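Local coordinates for protein 3-oxo-tetronate kinase (Haemophilus influenzae, PDB 1YZY) that catalyses the ATP-dependent phosphorylation of 3-oxo-tetronate to 3-oxo-tetronate 4-phosphate, as a member of the four-carbon acid sugar kinase family, at residues T84-T97 / T145-Q159. Sequence-based numbering, arbitrary orientation.
Sequences TFDSTAKGNIGPVT and TPMVDANLMRLMDAQ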
# COMPACT_ATOMS: atom_id res chain seq x y z
N THR A 84 2.57 -8.83 11.41
CA THR A 84 2.62 -10.16 12.03
C THR A 84 4.02 -10.77 11.89
O THR A 84 4.23 -11.96 12.13
CB THR A 84 1.53 -11.11 11.48
OG1 THR A 84 1.27 -10.82 10.11
CG2 THR A 84 0.25 -10.94 12.26
N PHE A 85 4.97 -9.91 11.51
CA PHE A 85 6.37 -10.27 11.36
C PHE A 85 6.63 -11.42 10.36
O PHE A 85 7.65 -12.11 10.47
CB PHE A 85 6.96 -10.61 12.74
CG PHE A 85 8.41 -10.23 12.91
CD1 PHE A 85 8.79 -8.89 12.94
CD2 PHE A 85 9.39 -11.21 13.04
CE1 PHE A 85 10.12 -8.53 13.10
CE2 PHE A 85 10.74 -10.85 13.20
CZ PHE A 85 11.10 -9.52 13.24
N ASP A 86 5.76 -11.56 9.37
CA ASP A 86 5.85 -12.62 8.34
C ASP A 86 7.27 -12.90 7.86
O ASP A 86 7.89 -12.05 7.22
CB ASP A 86 4.97 -12.28 7.14
CG ASP A 86 3.51 -12.13 7.52
OD1 ASP A 86 3.25 -11.39 8.49
OD2 ASP A 86 2.64 -12.74 6.87
N SER A 87 7.74 -14.11 8.15
CA SER A 87 9.08 -14.56 7.79
C SER A 87 9.30 -16.01 8.26
O SER A 87 8.37 -16.68 8.70
CB SER A 87 10.12 -13.64 8.45
OG SER A 87 9.87 -13.50 9.85
N THR A 88 10.54 -16.49 8.09
CA THR A 88 10.96 -17.82 8.53
C THR A 88 12.41 -17.67 9.00
O THR A 88 12.94 -16.55 9.01
CB THR A 88 10.93 -18.88 7.40
OG1 THR A 88 11.87 -18.54 6.38
CG2 THR A 88 9.53 -19.01 6.80
N ALA A 89 13.05 -18.76 9.41
CA ALA A 89 14.43 -18.69 9.87
C ALA A 89 15.35 -18.07 8.80
O ALA A 89 16.47 -17.64 9.09
CB ALA A 89 14.92 -20.05 10.29
N LYS A 90 14.90 -18.11 7.55
CA LYS A 90 15.62 -17.49 6.45
C LYS A 90 14.82 -16.27 6.07
O LYS A 90 15.27 -15.57 5.16
CB LYS A 90 15.52 -18.39 5.21
CG LYS A 90 16.43 -19.62 5.32
CD LYS A 90 15.92 -20.82 4.52
CE LYS A 90 14.78 -21.52 5.24
NZ LYS A 90 14.47 -22.85 4.64
N GLY A 91 13.70 -16.01 6.74
CA GLY A 91 12.82 -14.88 6.51
C GLY A 91 13.65 -13.64 6.44
O GLY A 91 14.31 -13.24 7.39
N ASN A 92 13.56 -13.07 5.26
CA ASN A 92 14.29 -11.90 4.76
C ASN A 92 14.31 -10.67 5.64
O ASN A 92 15.02 -9.71 5.34
CB ASN A 92 13.73 -11.50 3.40
CG ASN A 92 13.65 -12.77 2.55
OD1 ASN A 92 14.42 -13.72 2.74
ND2 ASN A 92 12.70 -12.80 1.62
N ILE A 93 13.50 -10.64 6.70
CA ILE A 93 13.46 -9.45 7.56
C ILE A 93 14.86 -9.19 8.13
O ILE A 93 15.41 -8.10 8.00
CB ILE A 93 12.42 -9.58 8.69
CG1 ILE A 93 11.01 -9.55 8.11
CG2 ILE A 93 12.57 -8.44 9.72
CD1 ILE A 93 9.93 -9.88 9.12
N GLY A 94 15.44 -10.23 8.73
CA GLY A 94 16.78 -10.13 9.31
C GLY A 94 17.87 -9.87 8.29
O GLY A 94 18.71 -8.98 8.48
N PRO A 95 17.96 -10.70 7.24
CA PRO A 95 18.98 -10.53 6.21
C PRO A 95 18.95 -9.12 5.59
O PRO A 95 20.00 -8.50 5.39
CB PRO A 95 18.59 -11.58 5.18
CG PRO A 95 18.07 -12.70 6.07
CD PRO A 95 17.21 -11.96 7.03
N VAL A 96 17.75 -8.64 5.26
CA VAL A 96 17.59 -7.32 4.67
C VAL A 96 18.00 -6.21 5.63
O VAL A 96 18.63 -5.24 5.21
CB VAL A 96 16.14 -7.08 4.17
CG1 VAL A 96 15.98 -5.68 3.64
CG2 VAL A 96 15.80 -8.07 3.07
N THR A 97 17.62 -6.35 6.89
CA THR A 97 17.97 -5.35 7.90
C THR A 97 19.49 -5.27 8.00
O THR A 97 20.08 -4.18 8.02
CB THR A 97 17.36 -5.69 9.30
OG1 THR A 97 15.94 -5.69 9.21
CG2 THR A 97 17.78 -4.68 10.35
N THR A 145 4.29 -18.45 5.39
CA THR A 145 5.15 -18.14 6.55
C THR A 145 4.47 -18.36 7.91
O THR A 145 4.13 -17.39 8.61
CB THR A 145 5.66 -16.68 6.49
OG1 THR A 145 4.55 -15.78 6.39
CG2 THR A 145 6.58 -16.47 5.29
N PRO A 146 4.25 -19.63 8.31
CA PRO A 146 3.62 -19.91 9.60
C PRO A 146 4.46 -19.41 10.78
O PRO A 146 5.69 -19.54 10.77
CB PRO A 146 3.48 -21.44 9.58
CG PRO A 146 4.62 -21.88 8.72
CD PRO A 146 4.57 -20.88 7.60
N MET A 147 3.79 -18.83 11.77
CA MET A 147 4.46 -18.29 12.96
C MET A 147 4.06 -19.06 14.22
O MET A 147 2.93 -18.95 14.70
CB MET A 147 4.11 -16.81 13.12
CG MET A 147 4.24 -15.97 11.84
SD MET A 147 5.89 -15.95 11.11
CE MET A 147 6.77 -14.83 12.20
N VAL A 148 4.99 -19.84 14.76
CA VAL A 148 4.71 -20.63 15.96
C VAL A 148 5.34 -20.09 17.24
O VAL A 148 5.18 -20.68 18.30
CB VAL A 148 5.13 -22.11 15.78
CG1 VAL A 148 4.27 -22.77 14.72
CG2 VAL A 148 6.60 -22.20 15.39
N ASP A 149 6.08 -19.00 17.12
CA ASP A 149 6.72 -18.36 18.26
C ASP A 149 6.24 -16.91 18.26
O ASP A 149 6.25 -16.25 17.22
CB ASP A 149 8.25 -18.42 18.11
CG ASP A 149 9.00 -18.07 19.40
OD1 ASP A 149 8.37 -17.69 20.40
OD2 ASP A 149 10.25 -18.18 19.41
N ALA A 150 5.78 -16.43 19.41
CA ALA A 150 5.28 -15.07 19.53
C ALA A 150 6.36 -14.08 20.00
O ALA A 150 6.15 -12.88 19.95
CB ALA A 150 4.09 -15.03 20.47
N ASN A 151 7.50 -14.61 20.42
CA ASN A 151 8.62 -13.80 20.92
C ASN A 151 9.46 -13.23 19.76
O ASN A 151 10.19 -13.97 19.09
CB ASN A 151 9.48 -14.65 21.86
CG ASN A 151 10.52 -13.84 22.62
OD1 ASN A 151 11.59 -13.54 22.11
ND2 ASN A 151 10.22 -13.51 23.86
N LEU A 152 9.39 -11.92 19.58
CA LEU A 152 10.09 -11.22 18.51
C LEU A 152 11.61 -11.27 18.54
O LEU A 152 12.24 -11.28 17.48
CB LEU A 152 9.62 -9.76 18.42
CG LEU A 152 8.16 -9.57 17.97
CD1 LEU A 152 7.66 -8.17 18.28
CD2 LEU A 152 8.07 -9.86 16.47
N MET A 153 12.20 -11.21 19.73
CA MET A 153 13.66 -11.29 19.84
C MET A 153 14.12 -12.66 19.35
O MET A 153 15.20 -12.78 18.77
CB MET A 153 14.14 -11.07 21.27
CG MET A 153 13.94 -9.67 21.83
SD MET A 153 12.24 -9.32 22.26
CE MET A 153 11.99 -10.42 23.63
N ARG A 154 13.32 -13.69 19.62
CA ARG A 154 13.64 -15.05 19.21
C ARG A 154 13.44 -15.23 17.70
O ARG A 154 14.23 -15.92 17.05
CB ARG A 154 12.79 -16.09 19.98
CG ARG A 154 13.23 -16.30 21.43
CD ARG A 154 12.76 -17.62 22.00
NE ARG A 154 11.30 -17.79 22.00
CZ ARG A 154 10.53 -17.73 23.08
NH1 ARG A 154 11.05 -17.48 24.28
NH2 ARG A 154 9.23 -17.97 22.98
N LEU A 155 12.37 -14.63 17.18
CA LEU A 155 12.07 -14.69 15.76
C LEU A 155 13.16 -13.99 14.96
O LEU A 155 13.62 -14.51 13.95
CB LEU A 155 10.73 -14.02 15.46
CG LEU A 155 9.49 -14.74 15.95
CD1 LEU A 155 8.29 -13.84 15.76
CD2 LEU A 155 9.33 -16.07 15.22
N MET A 156 13.56 -12.81 15.41
CA MET A 156 14.60 -12.08 14.71
C MET A 156 15.96 -12.76 14.81
O MET A 156 16.72 -12.79 13.83
CB MET A 156 14.69 -10.64 15.22
CG MET A 156 15.74 -9.78 14.50
SD MET A 156 15.41 -9.46 12.75
CE MET A 156 16.78 -8.36 12.38
N ASP A 157 16.28 -13.29 15.99
CA ASP A 157 17.56 -13.95 16.22
C ASP A 157 17.78 -15.14 15.30
O ASP A 157 18.92 -15.46 14.94
CB ASP A 157 17.69 -14.41 17.68
CG ASP A 157 18.14 -13.30 18.63
OD1 ASP A 157 18.43 -12.17 18.18
OD2 ASP A 157 18.19 -13.58 19.84
N ALA A 158 16.70 -15.85 15.00
CA ALA A 158 16.77 -17.01 14.13
C ALA A 158 17.27 -16.68 12.72
O ALA A 158 18.05 -17.44 12.14
CB ALA A 158 15.40 -17.65 14.04
N GLN A 159 16.87 -15.52 12.21
CA GLN A 159 17.23 -15.08 10.86
C GLN A 159 18.21 -13.93 10.76
O GLN A 159 18.48 -13.43 9.66
CB GLN A 159 15.96 -14.68 10.10
CG GLN A 159 15.15 -13.79 11.04
CD GLN A 159 13.87 -13.30 10.43
OE1 GLN A 159 13.86 -12.31 9.72
NE2 GLN A 159 12.77 -13.99 10.72
O HOH W 1 8.23 -17.95 11.87
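Q159 and the segment 87–94 show how one side-chain amide can tie a loop to a helix. Two hydrogen bonds carry the polar part of the contact. Q159 NE2 donates to S87 OG at 3.1 Å, nearly straight (166°) and in the amide plane, while Q159 OE1 receives G94 N at 2.8 Å on an in-plane lone pair. With CG between the backbone N and the carbonyl carbon (chi1 47°) and the chain extended beyond it, the glutamine spans the type I turn T88–G91 to reach both. S87 OG in turn donates to F85 O at 2.7 Å, so the hydroxyl relays the amide's grip back into the loop.

The apolar part centres on the F85 ring. L152 CD2 sits over one face in a CH-pi contact, 3.8 Å from the F85 ring centroid; I93 CD1, from the ring's own segment, covers the opposite face. L155 CB approaches obliquely, and Y81 meets the ring edge-to-face. Nearby, M156, bent at chi2, lays CE against G94 CA at 3.5 Å. The short axes of helices 93–97 and 152–159 run 67° apart. M147 brings its methyl to F85 O, and T145 CB packs on S87 O. A water joins P146 O to S87 O, the latter bond weak.

Within the sugar-binding N-terminal domain, the contact thus joins the loop leading into helix 93–104 to helix 152–159 and its preceding loop, away from the residues thought, by similarity, to bind ATP. Two bonds, one at each end of the buried Q159 amide, would hold its rotation beside the apolar packing around F85, although OE1 is modelled implausibly close to G91 O and its exact position is doubtful.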